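Local coordinates for K Homology domain-containing protein (Pyrococcus horikoshii, PDB 2E3U) that probably binds RNA through two KH domains and is regarded as a Dim2p-type factor of pre-ribosomal RNA processing, at residues I100-S105 against S163-T168. Residues are numbered along the deposited sequence; the frame is centred on the assembly and turned at random.
Sequences IGRGFS and SVYGKT
A Schellman motif closes helix 87-101, and the carbonyl of Arg102, just past the helix, and Gly103 rest on the end of strand 161-165 and the type II' turn from Tyr165 to Thr168. Ser163, with OG anti to the backbone N (chi1 172°), donates to Arg102 O at 2.8 Å. A water also donates to that carbonyl, at a short 2.5 Å, and to Ser163 O, and accepts from Thr168 OG1. Gly103, the C' residue at positive phi, lies with its CA over one face of the Tyr165 ring, 4.2 Å from the centroid. The strand is an outer one of the antiparallel sheet with order 1-3-2, in the range assigned to a type I KH domain, while the helix follows strands 35-39, 65-69 and 75-80; the contact therefore joins the N-terminal and C-terminal KH-type parts of the chain. Arg102 bends at chi2 and chi3 and reaches across to the turn, where NH1 gives Thr168 OG1 a nearly straight bond (2.8 Å, 169°) in the guanidinium plane. That plane stands 70° from the Tyr165 ring, whose edge meets NH1, with CD1 3.9 Å away. A leucine in place of Arg102 would probably leave Thr168 OG1 without this donor and open a gap beside the Tyr165 ring edge. Phe104 follows, its ring lying against Ser163 CB, which sits 3.5 Å from the ring centroid and almost on the normal; Ala170 and Ile172 of strand 168-173 also touch this ring.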
ATOM      1  N   ILE A 100      -2.519   4.403   1.920  1.00 16.66           N
ATOM      2  CA  ILE A 100      -3.559   4.629   2.935  1.00 17.55           C
ATOM      3  C   ILE A 100      -4.965   4.219   2.416  1.00 18.19           C
ATOM      4  O   ILE A 100      -5.711   3.520   3.083  1.00 19.23           O
ATOM      5  CB  ILE A 100      -3.545   6.114   3.424  1.00 18.19           C
ATOM      6  CG1 ILE A 100      -2.180   6.429   4.059  1.00 16.87           C
ATOM      7  CG2 ILE A 100      -4.720   6.395   4.442  1.00 17.90           C
ATOM      8  CD1 ILE A 100      -1.960   7.942   4.348  1.00 16.34           C
ATOM      9  N   GLY A 101      -5.308   4.650   1.219  1.00 17.95           N
ATOM     10  CA  GLY A 101      -6.551   4.276   0.607  1.00 18.06           C
ATOM     11  C   GLY A 101      -6.748   2.797   0.448  1.00 18.61           C
ATOM     12  O   GLY A 101      -7.892   2.328   0.541  1.00 19.94           O
ATOM     13  N   ARG A 102      -5.662   2.057   0.211  1.00 18.69           N
ATOM     14  CA  ARG A 102      -5.723   0.600   0.074  1.00 19.77           C
ATOM     15  C   ARG A 102      -5.486  -0.164   1.398  1.00 18.84           C
ATOM     16  O   ARG A 102      -5.059  -1.341   1.424  1.00 18.05           O
ATOM     17  CB  ARG A 102      -4.735   0.156  -1.012  1.00 20.40           C
ATOM     18  CG  ARG A 102      -5.148   0.567  -2.413  1.00 24.86           C
ATOM     19  CD  ARG A 102      -6.335  -0.287  -2.874  1.00 31.07           C
ATOM     20  NE  ARG A 102      -7.634   0.320  -2.646  1.00 30.51           N
ATOM     21  CZ  ARG A 102      -8.759  -0.354  -2.401  1.00 33.52           C
ATOM     22  NH1 ARG A 102      -8.765  -1.683  -2.281  1.00 34.65           N
ATOM     23  NH2 ARG A 102      -9.889   0.315  -2.237  1.00 32.89           N
ATOM     24  N   GLY A 103      -5.688   0.536   2.503  1.00 18.06           N
ATOM     25  CA  GLY A 103      -5.694  -0.124   3.790  1.00 17.76           C
ATOM     26  C   GLY A 103      -4.453  -0.065   4.653  1.00 17.77           C
ATOM     27  O   GLY A 103      -4.509  -0.564   5.772  1.00 17.43           O
ATOM     28  N   PHE A 104      -3.347   0.527   4.174  1.00 17.06           N
ATOM     29  CA  PHE A 104      -2.181   0.755   5.058  1.00 17.72           C
ATOM     30  C   PHE A 104      -2.491   1.875   6.060  1.00 18.53           C
ATOM     31  O   PHE A 104      -3.092   2.888   5.686  1.00 19.12           O
ATOM     32  CB  PHE A 104      -0.903   1.129   4.252  1.00 16.24           C
ATOM     33  CG  PHE A 104      -0.215  -0.052   3.586  1.00 14.66           C
ATOM     34  CD1 PHE A 104      -0.263  -0.217   2.201  1.00 12.53           C
ATOM     35  CD2 PHE A 104       0.479  -0.991   4.337  1.00 13.61           C
ATOM     36  CE1 PHE A 104       0.392  -1.282   1.562  1.00 11.78           C
ATOM     37  CE2 PHE A 104       1.103  -2.078   3.734  1.00 14.19           C
ATOM     38  CZ  PHE A 104       1.063  -2.234   2.330  1.00 12.70           C
ATOM     39  N   SER A 105      -2.061   1.725   7.312  1.00 18.93           N
ATOM     40  CA  SER A 105      -2.051   2.865   8.232  1.00 19.31           C
ATOM     41  C   SER A 105      -1.105   3.883   7.658  1.00 19.56           C
ATOM     42  O   SER A 105      -0.245   3.518   6.839  1.00 20.93           O
ATOM     43  CB  SER A 105      -1.593   2.474   9.652  1.00 19.60           C
ATOM     44  OG  SER A 105      -0.168   2.307   9.708  1.00 20.43           O
ATOM     45  N   SER A 163      -0.820  -5.144   2.604  1.00 17.46           N
ATOM     46  CA  SER A 163      -2.155  -4.767   3.066  1.00 18.18           C
ATOM     47  C   SER A 163      -3.232  -5.456   2.196  1.00 18.96           C
ATOM     48  O   SER A 163      -3.284  -5.266   0.973  1.00 17.88           O
ATOM     49  CB  SER A 163      -2.315  -3.237   2.991  1.00 17.11           C
ATOM     50  OG  SER A 163      -3.644  -2.879   3.263  1.00 15.89           O
ATOM     51  N   VAL A 164      -4.041  -6.294   2.834  1.00 20.49           N
ATOM     52  CA  VAL A 164      -5.149  -6.958   2.180  1.00 21.17           C
ATOM     53  C   VAL A 164      -6.415  -6.184   2.576  1.00 22.58           C
ATOM     54  O   VAL A 164      -6.748  -6.044   3.743  1.00 23.17           O
ATOM     55  CB  VAL A 164      -5.188  -8.461   2.557  1.00 21.80           C
ATOM     56  CG1 VAL A 164      -6.224  -9.223   1.725  1.00 21.29           C
ATOM     57  CG2 VAL A 164      -3.811  -9.088   2.343  1.00 20.48           C
ATOM     58  N   TYR A 165      -7.103  -5.648   1.591  1.00 23.56           N
ATOM     59  CA  TYR A 165      -8.165  -4.701   1.857  1.00 25.21           C
ATOM     60  C   TYR A 165      -9.141  -4.743   0.684  1.00 25.14           C
ATOM     61  O   TYR A 165      -8.755  -4.514  -0.457  1.00 25.17           O
ATOM     62  CB  TYR A 165      -7.589  -3.275   2.067  1.00 26.17           C
ATOM     63  CG  TYR A 165      -8.626  -2.261   2.482  1.00 27.34           C
ATOM     64  CD1 TYR A 165      -9.232  -1.436   1.536  1.00 28.91           C
ATOM     65  CD2 TYR A 165      -9.045  -2.160   3.817  1.00 30.09           C
ATOM     66  CE1 TYR A 165     -10.227  -0.526   1.899  1.00 29.42           C
ATOM     67  CE2 TYR A 165     -10.030  -1.239   4.200  1.00 31.22           C
ATOM     68  CZ  TYR A 165     -10.617  -0.422   3.229  1.00 30.64           C
ATOM     69  OH  TYR A 165     -11.589   0.509   3.582  1.00 30.76           O
ATOM     70  N   GLY A 166     -10.399  -5.070   0.977  1.00 25.93           N
ATOM     71  CA  GLY A 166     -11.437  -5.179  -0.038  1.00 25.19           C
ATOM     72  C   GLY A 166     -10.995  -6.068  -1.185  1.00 25.86           C
ATOM     73  O   GLY A 166     -10.685  -7.255  -0.991  1.00 25.84           O
ATOM     74  N   LYS A 167     -10.934  -5.473  -2.372  1.00 25.33           N
ATOM     75  CA  LYS A 167     -10.677  -6.195  -3.604  1.00 25.54           C
ATOM     76  C   LYS A 167      -9.203  -6.181  -4.029  1.00 23.88           C
ATOM     77  O   LYS A 167      -8.868  -6.624  -5.128  1.00 24.02           O
ATOM     78  CB  LYS A 167     -11.595  -5.658  -4.728  1.00 25.90           C
ATOM     79  CG  LYS A 167     -13.092  -5.925  -4.486  1.00 26.74           C
ATOM     80  CD  LYS A 167     -13.953  -5.564  -5.692  1.00 28.18           C
ATOM     81  CE  LYS A 167     -14.030  -6.724  -6.704  1.00 32.45           C
ATOM     82  NZ  LYS A 167     -15.080  -6.491  -7.750  1.00 33.51           N
ATOM     83  N   THR A 168      -8.324  -5.688  -3.163  1.00 22.65           N
ATOM     84  CA  THR A 168      -6.901  -5.581  -3.511  1.00 20.96           C
ATOM     85  C   THR A 168      -6.010  -6.152  -2.441  1.00 20.34           C
ATOM     86  O   THR A 168      -6.423  -6.314  -1.300  1.00 19.56           O
ATOM     87  CB  THR A 168      -6.444  -4.129  -3.731  1.00 21.00           C
ATOM     88  OG1 THR A 168      -6.589  -3.388  -2.508  1.00 21.52           O
ATOM     89  CG2 THR A 168      -7.229  -3.429  -4.878  1.00 21.31           C
TER
HETATM   90  O   HOH W   1      -4.957  -3.248  -0.155  1.00 33.21           O